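Local coordinates for protein putative glycoside hydrolase (Bacteroides ovatus, PDB 4ONZ) that is of unknown function but is a putative glycoside hydrolase, probably of the five-bladed beta-propeller class, at residues Pro26-Gln31 / Val65-Glu70; Ile209-Ser214 / Tyr221-Glu226; Tyr335-Cys340 / Val345-Cys350. All blocks are in the same frame, centred on the assembly; numbering follows the deposited sequence.

Interaction 1 (Pro26-Gln31 / Val65-Glu70); sequences PVISPQ and VLYRAE
Ile28 packs against Tyr67 and Val65 where a loop lies over one face of strand 62-70, in a fold consistent with the five-bladed beta-propellers of this glycoside hydrolase clan. No hydrogen bond joins the two segments, whose nearest CA atoms, those of Ile28 and Tyr67, lie 8.4 Å apart; side chains alone bridge the interval.

The aromatic part is a CH-pi contact. Ile28 CG2 sits 4.0 Å from the Tyr67 ring centroid and almost exactly on the ring normal, so the methyl group rests over the middle of the face. The Ile28 torsion places this branch anti to the backbone N and sets CG1 beside the backbone N (chi1 -55°), allowing one residue to make two separate contacts. The aliphatic part belongs to that second branch: Ile28 CD1 meets the ring margin at Tyr67 CD1, 3.7 Å away, and lies 3.8 Å from Val65 CG1.

The polar end of Tyr67 is bonded outside the two segments: Tyr67 OH is hydrogen-bonded to Glu47 OE1 and Arg97 NE, which hold the hydroxyl end of the ring that carries Ile28 on its face. In the loop, Val27 and Ile28 form a classic beta bulge opposite Val345. Farther along the strand Arg68 has a salt bridge to Asp121 and another to Glu70, in which Arg68 NH2 stands 2.9 Å from Glu70 OE2, above the carboxylate plane.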
ATOM      1  N   PRO A  26      -4.289  -7.889  16.836  1.00 22.84           N
ATOM      2  CA  PRO A  26      -4.423  -6.840  15.812  1.00 23.43           C
ATOM      3  C   PRO A  26      -4.838  -5.484  16.389  1.00 23.97           C
ATOM      4  O   PRO A  26      -5.514  -5.430  17.421  1.00 26.47           O
ATOM      5  CB  PRO A  26      -5.530  -7.382  14.899  1.00 22.98           C
ATOM      6  CG  PRO A  26      -6.348  -8.253  15.785  1.00 24.10           C
ATOM      7  CD  PRO A  26      -5.394  -8.864  16.772  1.00 24.18           C
ATOM      8  N   VAL A  27      -4.435  -4.403  15.728  1.00 23.74           N
ATOM      9  CA  VAL A  27      -4.765  -3.046  16.184  1.00 24.56           C
ATOM     10  C   VAL A  27      -6.096  -2.506  15.620  1.00 23.34           C
ATOM     11  O   VAL A  27      -6.666  -1.585  16.191  1.00 24.59           O
ATOM     12  CB  VAL A  27      -3.608  -2.040  15.939  1.00 25.47           C
ATOM     13  CG1 VAL A  27      -2.400  -2.409  16.792  1.00 28.81           C
ATOM     14  CG2 VAL A  27      -3.216  -1.950  14.475  1.00 26.23           C
ATOM     15  N   ILE A  28      -6.576  -3.063  14.505  1.00 23.33           N
ATOM     16  CA  ILE A  28      -7.867  -2.679  13.915  1.00 22.37           C
ATOM     17  C   ILE A  28      -8.589  -3.952  13.471  1.00 21.83           C
ATOM     18  O   ILE A  28      -8.059  -4.727  12.683  1.00 19.86           O
ATOM     19  CB  ILE A  28      -7.732  -1.735  12.689  1.00 23.25           C
ATOM     20  CG1 ILE A  28      -6.907  -0.489  13.030  1.00 22.98           C
ATOM     21  CG2 ILE A  28      -9.109  -1.314  12.178  1.00 22.87           C
ATOM     22  CD1 ILE A  28      -6.650   0.418  11.846  1.00 23.28           C
ATOM     23  N   SER A  29      -9.801  -4.141  13.984  1.00 24.05           N
ATOM     24  CA  SER A  29     -10.630  -5.307  13.685  1.00 24.79           C
ATOM     25  C   SER A  29     -12.025  -4.854  13.245  1.00 21.90           C
ATOM     26  O   SER A  29     -12.426  -3.726  13.534  1.00 20.77           O
ATOM     27  CB  SER A  29     -10.745  -6.195  14.927  1.00 27.25           C
ATOM     28  OG  SER A  29      -9.477  -6.723  15.291  1.00 27.05           O
ATOM     29  N   PRO A  30     -12.761  -5.729  12.541  1.00 20.76           N
ATOM     30  CA  PRO A  30     -14.098  -5.361  12.075  1.00 21.59           C
ATOM     31  C   PRO A  30     -15.099  -5.096  13.201  1.00 23.80           C
ATOM     32  O   PRO A  30     -14.947  -5.615  14.318  1.00 23.43           O
ATOM     33  CB  PRO A  30     -14.529  -6.555  11.192  1.00 23.36           C
ATOM     34  CG  PRO A  30     -13.534  -7.635  11.438  1.00 22.17           C
ATOM     35  CD  PRO A  30     -12.280  -6.977  11.921  1.00 21.36           C
ATOM     36  N   GLN A  31     -16.096  -4.275  12.883  1.00 26.19           N
ATOM     37  CA  GLN A  31     -17.148  -3.857  13.803  1.00 28.34           C
ATOM     38  C   GLN A  31     -18.436  -3.676  13.008  1.00 28.28           C
ATOM     39  O   GLN A  31     -18.375  -3.413  11.811  1.00 25.08           O
ATOM     40  CB  GLN A  31     -16.808  -2.497  14.403  1.00 32.24           C
ATOM     41  CG  GLN A  31     -15.522  -2.422  15.197  1.00 36.27           C
ATOM     42  CD  GLN A  31     -15.247  -1.017  15.695  1.00 37.37           C
ATOM     43  OE1 GLN A  31     -15.768  -0.035  15.161  1.00 41.54           O
ATOM     44  NE2 GLN A  31     -14.422  -0.913  16.719  1.00 39.28           N
ATOM     45  N   VAL A  65      -3.901   5.750  10.274  1.00 21.46           N
ATOM     46  CA  VAL A  65      -4.005   4.530   9.499  1.00 20.07           C
ATOM     47  C   VAL A  65      -5.315   4.604   8.733  1.00 19.11           C
ATOM     48  O   VAL A  65      -6.372   4.855   9.313  1.00 21.11           O
ATOM     49  CB  VAL A  65      -3.954   3.272  10.392  1.00 22.58           C
ATOM     50  CG1 VAL A  65      -4.045   2.015   9.553  1.00 22.66           C
ATOM     51  CG2 VAL A  65      -2.679   3.269  11.231  1.00 24.49           C
ATOM     52  N   LEU A  66      -5.219   4.416   7.419  1.00 19.04           N
ATOM     53  CA  LEU A  66      -6.356   4.470   6.507  1.00 18.78           C
ATOM     54  C   LEU A  66      -6.549   3.037   5.998  1.00 18.02           C
ATOM     55  O   LEU A  66      -5.818   2.554   5.141  1.00 16.31           O
ATOM     56  CB  LEU A  66      -6.055   5.462   5.383  1.00 18.97           C
ATOM     57  CG  LEU A  66      -5.935   6.908   5.901  1.00 20.73           C
ATOM     58  CD1 LEU A  66      -5.097   7.805   5.005  1.00 21.42           C
ATOM     59  CD2 LEU A  66      -7.314   7.514   6.132  1.00 20.88           C
ATOM     60  N   TYR A  67      -7.535   2.357   6.554  1.00 16.96           N
ATOM     61  CA  TYR A  67      -7.724   0.942   6.285  1.00 16.66           C
ATOM     62  C   TYR A  67      -8.825   0.585   5.306  1.00 16.77           C
ATOM     63  O   TYR A  67      -9.864   1.217   5.275  1.00 16.16           O
ATOM     64  CB  TYR A  67      -7.970   0.202   7.604  1.00 16.95           C
ATOM     65  CG  TYR A  67      -9.137   0.701   8.448  1.00 17.66           C
ATOM     66  CD1 TYR A  67      -8.979   1.758   9.333  1.00 18.46           C
ATOM     67  CD2 TYR A  67     -10.378   0.082   8.404  1.00 18.52           C
ATOM     68  CE1 TYR A  67     -10.033   2.207  10.129  1.00 18.05           C
ATOM     69  CE2 TYR A  67     -11.427   0.514   9.208  1.00 18.43           C
ATOM     70  CZ  TYR A  67     -11.249   1.573  10.073  1.00 18.58           C
ATOM     71  OH  TYR A  67     -12.303   2.014  10.857  1.00 19.47           O
ATOM     72  N   ARG A  68      -8.575  -0.448   4.501  1.00 15.47           N
ATOM     73  CA  ARG A  68      -9.604  -1.008   3.660  1.00 15.54           C
ATOM     74  C   ARG A  68     -10.636  -1.714   4.541  1.00 16.92           C
ATOM     75  O   ARG A  68     -10.271  -2.515   5.400  1.00 17.98           O
ATOM     76  CB  ARG A  68      -9.025  -2.034   2.690  1.00 15.42           C
ATOM     77  CG  ARG A  68     -10.088  -2.648   1.802  1.00 17.20           C
ATOM     78  CD  ARG A  68      -9.456  -3.577   0.795  1.00 17.51           C
ATOM     79  NE  ARG A  68     -10.421  -4.385   0.059  1.00 17.20           N
ATOM     80  CZ  ARG A  68     -10.071  -5.322  -0.820  1.00 17.20           C
ATOM     81  NH1 ARG A  68      -8.797  -5.536  -1.083  1.00 17.08           N
ATOM     82  NH2 ARG A  68     -10.993  -6.040  -1.451  1.00 17.97           N
ATOM     83  N   ALA A  69     -11.914  -1.423   4.317  1.00 14.84           N
ATOM     84  CA  ALA A  69     -12.997  -2.041   5.070  1.00 16.23           C
ATOM     85  C   ALA A  69     -14.011  -2.625   4.116  1.00 17.82           C
ATOM     86  O   ALA A  69     -14.355  -1.981   3.120  1.00 15.05           O
ATOM     87  CB  ALA A  69     -13.672  -1.006   5.953  1.00 17.13           C
ATOM     88  N   GLU A  70     -14.491  -3.835   4.414  1.00 19.93           N
ATOM     89  CA  GLU A  70     -15.531  -4.469   3.605  1.00 22.25           C
ATOM     90  C   GLU A  70     -16.799  -4.727   4.408  1.00 25.10           C
ATOM     91  O   GLU A  70     -16.741  -5.107   5.587  1.00 25.53           O
ATOM     92  CB  GLU A  70     -15.052  -5.778   2.982  1.00 27.91           C
ATOM     93  CG  GLU A  70     -13.984  -5.586   1.922  1.00 33.26           C
ATOM     94  CD  GLU A  70     -13.670  -6.857   1.158  1.00 35.60           C
ATOM     95  OE1 GLU A  70     -13.681  -7.957   1.754  1.00 39.90           O
ATOM     96  OE2 GLU A  70     -13.403  -6.749  -0.053  1.00 37.98           O
TER

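Interaction 2 (Ile209-Ser214 / Tyr221-Glu226); sequences IYAATS and YPVLDE
Thr213 and Tyr221 exchange two backbone hydrogen bonds as the hydrogen-bonded pair of a short antiparallel beta hairpin. Tyr221 N gives the shorter bond, 2.8 Å to Thr213 O, and Thr213 N answers to Tyr221 O at 3.0 Å. Past the non-hydrogen-bonded pair Ala212 and Pro222, Val223 N donates to Ala211 O at 2.9 Å with an N-H...O angle of 165°, so pairing persists just beyond strand 221-222.

Two waters supplement this ladder. One accepts from Ala211 N and probably donates to Val223 O, standing in for a direct link where the chain after strand 221-222 draws away from strand 210-214. The other donates to Tyr221 O, 2.8 Å away, and is also hydrogen-bonded to Thr213 OG1. With chi1 at 65°, Thr213 OG1 lies between the backbone N and the carbonyl carbon, on the side where this water can be shared with the partner strand.

Packing is modest. Val223 CG2 touches Ala211 CB at 3.9 Å, while Ala212 CB lies against the Tyr221 carbonyl, 3.5 Å from its O. The Tyr221 ring turns its edge to Thr213 O, which lies in the ring plane.

Strand 200-204 pairs with the other side of strand 210-214, and Trp204 stacks on Tyr210. Helix 167-170 touches Tyr221 and Pro222 through Ala167, and Tyr168 OH hydrogen-bonds to Pro222 O; the hairpin thus extends a larger mixed sheet toward this short helix.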
ATOM      1  N   ILE A 209       6.701  -5.542 -11.013  1.00 18.79           N
ATOM      2  CA  ILE A 209       6.912  -4.197 -10.518  1.00 18.30           C
ATOM      3  C   ILE A 209       7.258  -3.336 -11.728  1.00 18.44           C
ATOM      4  O   ILE A 209       8.254  -3.581 -12.418  1.00 18.10           O
ATOM      5  CB  ILE A 209       8.049  -4.107  -9.489  1.00 20.44           C
ATOM      6  CG1 ILE A 209       7.778  -5.008  -8.277  1.00 20.96           C
ATOM      7  CG2 ILE A 209       8.270  -2.653  -9.062  1.00 20.21           C
ATOM      8  CD1 ILE A 209       6.608  -4.610  -7.413  1.00 21.93           C
ATOM      9  N   TYR A 210       6.411  -2.343 -11.972  1.00 16.78           N
ATOM     10  CA  TYR A 210       6.584  -1.372 -13.030  1.00 16.57           C
ATOM     11  C   TYR A 210       6.876  -0.017 -12.401  1.00 16.74           C
ATOM     12  O   TYR A 210       6.981   0.102 -11.176  1.00 17.10           O
ATOM     13  CB  TYR A 210       5.301  -1.232 -13.838  1.00 17.07           C
ATOM     14  CG  TYR A 210       4.755  -2.510 -14.428  1.00 17.81           C
ATOM     15  CD1 TYR A 210       5.244  -3.004 -15.622  1.00 17.54           C
ATOM     16  CD2 TYR A 210       3.707  -3.190 -13.822  1.00 18.66           C
ATOM     17  CE1 TYR A 210       4.735  -4.158 -16.186  1.00 18.41           C
ATOM     18  CE2 TYR A 210       3.188  -4.347 -14.387  1.00 18.52           C
ATOM     19  CZ  TYR A 210       3.707  -4.821 -15.574  1.00 19.55           C
ATOM     20  OH  TYR A 210       3.207  -5.976 -16.155  1.00 21.78           O
ATOM     21  N   ALA A 211       6.977   1.005 -13.245  1.00 16.55           N
ATOM     22  CA  ALA A 211       7.215   2.361 -12.798  1.00 16.59           C
ATOM     23  C   ALA A 211       6.368   3.348 -13.589  1.00 16.52           C
ATOM     24  O   ALA A 211       5.841   3.026 -14.663  1.00 18.44           O
ATOM     25  CB  ALA A 211       8.686   2.711 -12.915  1.00 16.73           C
ATOM     26  N   ALA A 212       6.185   4.529 -13.019  1.00 15.30           N
ATOM     27  CA  ALA A 212       5.463   5.604 -13.684  1.00 16.00           C
ATOM     28  C   ALA A 212       5.974   6.935 -13.167  1.00 18.37           C
ATOM     29  O   ALA A 212       6.431   7.022 -12.030  1.00 18.08           O
ATOM     30  CB  ALA A 212       3.974   5.489 -13.451  1.00 14.71           C
ATOM     31  N   THR A 213       5.910   7.960 -14.018  1.00 18.35           N
ATOM     32  CA  THR A 213       6.338   9.297 -13.643  1.00 19.80           C
ATOM     33  C   THR A 213       5.144  10.252 -13.732  1.00 18.71           C
ATOM     34  O   THR A 213       4.137   9.930 -14.362  1.00 18.33           O
ATOM     35  CB  THR A 213       7.485   9.778 -14.546  1.00 19.94           C
ATOM     36  OG1 THR A 213       7.012   9.907 -15.885  1.00 21.18           O
ATOM     37  CG2 THR A 213       8.660   8.800 -14.509  1.00 20.52           C
ATOM     38  N   SER A 214       5.262  11.418 -13.105  1.00 19.80           N
ATOM     39  CA  SER A 214       4.192  12.418 -13.121  1.00 20.15           C
ATOM     40  C   SER A 214       4.701  13.825 -12.830  1.00 22.12           C
ATOM     41  O   SER A 214       5.636  14.003 -12.059  1.00 21.58           O
ATOM     42  CB  SER A 214       3.133  12.053 -12.064  1.00 19.39           C
ATOM     43  OG  SER A 214       2.067  13.001 -12.006  1.00 19.59           O
ATOM     44  N   TYR A 221       2.342   8.492 -15.910  1.00 16.55           N
ATOM     45  CA  TYR A 221       2.812   7.995 -17.204  1.00 17.41           C
ATOM     46  C   TYR A 221       3.643   6.730 -17.016  1.00 17.30           C
ATOM     47  O   TYR A 221       4.788   6.814 -16.586  1.00 15.54           O
ATOM     48  CB  TYR A 221       3.631   9.097 -17.901  1.00 19.61           C
ATOM     49  CG  TYR A 221       2.749  10.246 -18.334  1.00 21.19           C
ATOM     50  CD1 TYR A 221       2.268  11.159 -17.408  1.00 22.94           C
ATOM     51  CD2 TYR A 221       2.357  10.389 -19.662  1.00 22.87           C
ATOM     52  CE1 TYR A 221       1.428  12.190 -17.791  1.00 25.51           C
ATOM     53  CE2 TYR A 221       1.524  11.420 -20.056  1.00 24.21           C
ATOM     54  CZ  TYR A 221       1.068  12.322 -19.116  1.00 27.00           C
ATOM     55  OH  TYR A 221       0.232  13.353 -19.485  1.00 28.69           O
ATOM     56  N   PRO A 222       3.062   5.553 -17.333  1.00 16.62           N
ATOM     57  CA  PRO A 222       3.795   4.310 -17.152  1.00 16.86           C
ATOM     58  C   PRO A 222       5.070   4.303 -17.990  1.00 18.71           C
ATOM     59  O   PRO A 222       5.079   4.817 -19.117  1.00 20.77           O
ATOM     60  CB  PRO A 222       2.814   3.245 -17.623  1.00 16.54           C
ATOM     61  CG  PRO A 222       1.461   3.860 -17.450  1.00 16.11           C
ATOM     62  CD  PRO A 222       1.657   5.320 -17.717  1.00 16.72           C
ATOM     63  N   VAL A 223       6.139   3.743 -17.444  1.00 18.63           N
ATOM     64  CA  VAL A 223       7.408   3.722 -18.153  1.00 20.20           C
ATOM     65  C   VAL A 223       7.386   2.566 -19.140  1.00 20.94           C
ATOM     66  O   VAL A 223       7.090   1.425 -18.768  1.00 19.16           O
ATOM     67  CB  VAL A 223       8.614   3.630 -17.203  1.00 20.81           C
ATOM     68  CG1 VAL A 223       9.927   3.612 -17.988  1.00 22.37           C
ATOM     69  CG2 VAL A 223       8.604   4.810 -16.239  1.00 21.09           C
ATOM     70  N   LEU A 224       7.691   2.896 -20.395  1.00 21.24           N
ATOM     71  CA  LEU A 224       7.689   1.952 -21.507  1.00 22.26           C
ATOM     72  C   LEU A 224       9.109   1.611 -21.943  1.00 24.16           C
ATOM     73  O   LEU A 224      10.009   2.440 -21.828  1.00 24.81           O
ATOM     74  CB  LEU A 224       6.952   2.571 -22.694  1.00 23.01           C
ATOM     75  CG  LEU A 224       5.505   2.991 -22.439  1.00 22.69           C
ATOM     76  CD1 LEU A 224       4.929   3.702 -23.651  1.00 23.61           C
ATOM     77  CD2 LEU A 224       4.653   1.792 -22.070  1.00 22.97           C
ATOM     78  N   ASP A 225       9.299   0.392 -22.439  1.00 25.79           N
ATOM     79  CA  ASP A 225      10.617  -0.060 -22.913  1.00 27.98           C
ATOM     80  C   ASP A 225      10.750   0.163 -24.436  1.00 30.70           C
ATOM     81  O   ASP A 225       9.860   0.749 -25.069  1.00 29.66           O
ATOM     82  CB  ASP A 225      10.873  -1.528 -22.519  1.00 27.17           C
ATOM     83  CG  ASP A 225       9.931  -2.519 -23.214  1.00 28.92           C
ATOM     84  OD1 ASP A 225       9.306  -2.170 -24.243  1.00 28.59           O
ATOM     85  OD2 ASP A 225       9.829  -3.659 -22.723  1.00 29.40           O
ATOM     86  N   GLU A 226      11.869  -0.281 -25.004  1.00 32.48           N
ATOM     87  CA  GLU A 226      12.154  -0.147 -26.449  1.00 35.23           C
ATOM     88  C   GLU A 226      11.114  -0.825 -27.368  1.00 35.37           C
ATOM     89  O   GLU A 226      10.995  -0.468 -28.551  1.00 38.12           O
ATOM     90  CB  GLU A 226      13.559  -0.686 -26.772  1.00 39.57           C
ATOM     91  CG  GLU A 226      13.715  -2.203 -26.651  1.00 44.98           C
ATOM     92  CD  GLU A 226      13.525  -2.743 -25.238  1.00 48.99           C
ATOM     93  OE1 GLU A 226      13.801  -2.010 -24.259  1.00 51.45           O
ATOM     94  OE2 GLU A 226      13.114  -3.915 -25.102  1.00 49.55           O
TER
HETATM   95  O   HOH W   1       7.277   0.479 -16.147  1.00 20.71           O
HETATM   96  O   HOH W   2       6.909   8.002 -17.914  1.00 25.72           O

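Interaction 3 (Tyr335-Cys340 / Val345-Cys350); sequences YLYYGC and VAVAVC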
ATOM      1  N   TYR A 335       7.234   2.370  11.868  1.00 21.59           N
ATOM      2  CA  TYR A 335       6.072   1.528  12.124  1.00 20.69           C
ATOM      3  C   TYR A 335       5.542   0.991  10.797  1.00 21.52           C
ATOM      4  O   TYR A 335       5.192   1.764   9.893  1.00 21.31           O
ATOM      5  CB  TYR A 335       4.972   2.324  12.823  1.00 20.82           C
ATOM      6  CG  TYR A 335       5.326   2.766  14.230  1.00 22.48           C
ATOM      7  CD1 TYR A 335       6.201   3.824  14.442  1.00 23.07           C
ATOM      8  CD2 TYR A 335       4.770   2.140  15.346  1.00 23.32           C
ATOM      9  CE1 TYR A 335       6.543   4.228  15.718  1.00 24.96           C
ATOM     10  CE2 TYR A 335       5.105   2.545  16.632  1.00 25.27           C
ATOM     11  CZ  TYR A 335       5.991   3.589  16.809  1.00 26.66           C
ATOM     12  OH  TYR A 335       6.333   4.002  18.081  1.00 27.48           O
ATOM     13  N   LEU A 336       5.455  -0.332  10.718  1.00 20.72           N
ATOM     14  CA  LEU A 336       4.974  -1.053   9.541  1.00 21.82           C
ATOM     15  C   LEU A 336       3.540  -1.519   9.810  1.00 20.09           C
ATOM     16  O   LEU A 336       3.301  -2.214  10.801  1.00 19.86           O
ATOM     17  CB  LEU A 336       5.876  -2.273   9.347  1.00 22.37           C
ATOM     18  CG  LEU A 336       5.930  -2.958   7.995  1.00 25.24           C
ATOM     19  CD1 LEU A 336       6.443  -1.969   6.960  1.00 28.14           C
ATOM     20  CD2 LEU A 336       6.849  -4.158   8.092  1.00 26.07           C
ATOM     21  N   TYR A 337       2.604  -1.163   8.933  1.00 18.54           N
ATOM     22  CA  TYR A 337       1.207  -1.560   9.072  1.00 17.26           C
ATOM     23  C   TYR A 337       0.858  -2.514   7.960  1.00 17.26           C
ATOM     24  O   TYR A 337       1.163  -2.266   6.787  1.00 17.13           O
ATOM     25  CB  TYR A 337       0.277  -0.345   9.083  1.00 18.76           C
ATOM     26  CG  TYR A 337       0.459   0.471  10.319  1.00 19.12           C
ATOM     27  CD1 TYR A 337      -0.190   0.120  11.490  1.00 19.99           C
ATOM     28  CD2 TYR A 337       1.332   1.557  10.344  1.00 19.10           C
ATOM     29  CE1 TYR A 337       0.003   0.845  12.651  1.00 19.69           C
ATOM     30  CE2 TYR A 337       1.521   2.284  11.491  1.00 19.56           C
ATOM     31  CZ  TYR A 337       0.851   1.923  12.643  1.00 19.79           C
ATOM     32  OH  TYR A 337       1.050   2.618  13.805  1.00 20.91           O
ATOM     33  N   TYR A 338       0.216  -3.605   8.332  1.00 17.20           N
ATOM     34  CA  TYR A 338      -0.084  -4.661   7.378  1.00 17.23           C
ATOM     35  C   TYR A 338      -1.395  -5.339   7.642  1.00 16.46           C
ATOM     36  O   TYR A 338      -1.906  -5.313   8.770  1.00 17.04           O
ATOM     37  CB  TYR A 338       1.037  -5.702   7.406  1.00 17.29           C
ATOM     38  CG  TYR A 338       1.304  -6.418   8.738  1.00 18.56           C
ATOM     39  CD1 TYR A 338       2.068  -5.820   9.759  1.00 18.38           C
ATOM     40  CD2 TYR A 338       0.888  -7.728   8.931  1.00 18.27           C
ATOM     41  CE1 TYR A 338       2.336  -6.502  10.949  1.00 18.72           C
ATOM     42  CE2 TYR A 338       1.151  -8.408  10.109  1.00 18.89           C
ATOM     43  CZ  TYR A 338       1.874  -7.803  11.112  1.00 19.29           C
ATOM     44  OH  TYR A 338       2.117  -8.525  12.267  1.00 21.38           O
ATOM     45  N   GLY A 339      -1.948  -5.905   6.571  1.00 17.91           N
ATOM     46  CA  GLY A 339      -3.143  -6.693   6.650  1.00 17.36           C
ATOM     47  C   GLY A 339      -2.679  -8.055   7.125  1.00 19.82           C
ATOM     48  O   GLY A 339      -1.671  -8.586   6.630  1.00 17.53           O
ATOM     49  N   CYS A 340      -3.377  -8.594   8.114  1.00 19.66           N
ATOM     50  CA  CYS A 340      -3.054  -9.905   8.644  1.00 23.65           C
ATOM     51  C   CYS A 340      -4.270 -10.806   8.449  1.00 25.98           C
ATOM     52  O   CYS A 340      -5.405 -10.424   8.761  1.00 26.67           O
ATOM     53  CB  CYS A 340      -2.575  -9.809  10.112  1.00 23.33           C
ATOM     54  SG  CYS A 340      -3.736  -9.103  11.287  1.00 31.06           S
ATOM     55  N   VAL A 345      -5.880  -5.433  10.829  1.00 20.42           N
ATOM     56  CA  VAL A 345      -4.671  -4.621  10.670  1.00 18.33           C
ATOM     57  C   VAL A 345      -3.754  -4.872  11.855  1.00 18.56           C
ATOM     58  O   VAL A 345      -4.200  -4.905  13.010  1.00 18.94           O
ATOM     59  CB  VAL A 345      -4.953  -3.114  10.568  1.00 19.52           C
ATOM     60  CG1 VAL A 345      -3.648  -2.313  10.532  1.00 18.91           C
ATOM     61  CG2 VAL A 345      -5.798  -2.794   9.339  1.00 19.30           C
ATOM     62  N   ALA A 346      -2.473  -5.073  11.557  1.00 18.58           N
ATOM     63  CA  ALA A 346      -1.459  -5.283  12.580  1.00 19.13           C
ATOM     64  C   ALA A 346      -0.288  -4.336  12.369  1.00 19.18           C
ATOM     65  O   ALA A 346      -0.132  -3.734  11.295  1.00 17.93           O
ATOM     66  CB  ALA A 346      -0.988  -6.728  12.592  1.00 19.90           C
ATOM     67  N   VAL A 347       0.540  -4.226  13.402  1.00 19.26           N
ATOM     68  CA  VAL A 347       1.688  -3.336  13.378  1.00 20.06           C
ATOM     69  C   VAL A 347       2.958  -4.047  13.847  1.00 20.64           C
ATOM     70  O   VAL A 347       2.904  -4.944  14.704  1.00 20.91           O
ATOM     71  CB  VAL A 347       1.431  -2.080  14.262  1.00 20.87           C
ATOM     72  CG1 VAL A 347       1.343  -2.448  15.739  1.00 22.00           C
ATOM     73  CG2 VAL A 347       2.509  -1.030  14.056  1.00 21.57           C
ATOM     74  N   ALA A 348       4.087  -3.656  13.258  1.00 20.70           N
ATOM     75  CA  ALA A 348       5.419  -4.134  13.662  1.00 21.43           C
ATOM     76  C   ALA A 348       6.314  -2.903  13.637  1.00 21.23           C
ATOM     77  O   ALA A 348       6.096  -1.978  12.843  1.00 21.09           O
ATOM     78  CB  ALA A 348       5.943  -5.231  12.745  1.00 22.79           C
ATOM     79  N   VAL A 349       7.320  -2.889  14.497  1.00 22.56           N
ATOM     80  CA  VAL A 349       8.123  -1.683  14.726  1.00 23.04           C
ATOM     81  C   VAL A 349       9.623  -1.928  14.615  1.00 24.11           C
ATOM     82  O   VAL A 349      10.117  -2.950  15.075  1.00 24.79           O
ATOM     83  CB  VAL A 349       7.817  -1.146  16.145  1.00 23.74           C
ATOM     84  CG1 VAL A 349       8.512   0.189  16.396  1.00 23.57           C
ATOM     85  CG2 VAL A 349       6.308  -1.026  16.344  1.00 24.01           C
ATOM     86  N   CYS A 350      10.326  -0.970  14.009  1.00 23.13           N
ATOM     87  CA  CYS A 350      11.776  -1.014  13.825  1.00 25.11           C
ATOM     88  C   CYS A 350      12.421   0.214  14.465  1.00 27.63           C
ATOM     89  O   CYS A 350      12.033   1.349  14.180  1.00 26.36           O
ATOM     90  CB  CYS A 350      12.110  -1.045  12.339  1.00 26.63           C
ATOM     91  SG  CYS A 350      13.867  -1.009  11.916  1.00 28.76           S
TER
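Tyr338 and Ala346 meet through both backbone and side chain in a tight antiparallel beta hairpin, whose strands run 4.7 Å apart at closest approach with their directions at 157°. Backbone bonds come in two reciprocal sets. Leu336 and Ala348 form one hydrogen-bonded pair, with Leu336 N to Ala348 O at 2.8 Å and nearly straight (173°); Tyr338 and Ala346 form the other, with Ala346 N to Tyr338 O at 2.9 Å. Between them, at the non-hydrogen-bonded pair Tyr337 and Val347, a CA-H...O contact brings Val347 CA within 3.2 Å of Leu336 O.

CH-pi contacts are made on both faces of the sheet. On the face of Leu336 and Ala348, the Tyr338 ring folds back over the neighbouring strand because chi1 (60°) sets CG between the backbone N and the carbonyl carbon. Ala346 CB then lies against the ring face, displaced toward the rim and 3.4 Å from Tyr338 CZ. On the opposite face, Val347 CG2 lies over the Tyr337 ring, 3.9 Å from its centroid, and comes near the edge of the Tyr335 ring. Val349 divides its branches, CG1 over the Tyr335 face and CG2 beside Tyr335 CD2 at 3.7 Å.

Simple apolar contact closes the end of the hairpin near its turn, where Cys340 SG touches Ala346 CB at 3.9 Å.

Two of the phenol groups have partners elsewhere: Tyr338 OH hydrogen-bonds to Glu312 OE2, and Tyr337 OH to Gly92 O. Strand 322-330 flanks strand 333-340 on its other side, while Val27 and Ile28 bond to Val345 along the far edge of strand 344-350. The face carrying Tyr335, Tyr337 and Val345 packs against strands 50-59 and 62-70 of the adjoining sheet.

Interactions 1 and 3 are direct neighbours, their centres 12 Å apart, and together join two sheets of what is probably a five-bladed propeller. The loop 26-31 meets the outer edge of strand 344-350 at Val345: Val27 N lies 2.8 Å from Val345 O and Ile28 O lies 2.9 Å from Val345 N, both probable hydrogen bonds. Packing adds to this seam, with Val65 CG2 3.9 Å from Tyr337 CE1. A segment from early in the chain thereby meets its last strand, consistent with the ring closure of a propeller. Interaction 2 stands apart on the opposite side of the chain's centre, its nearest atoms about 17 Å from interaction 1 and about 15 Å from interaction 3.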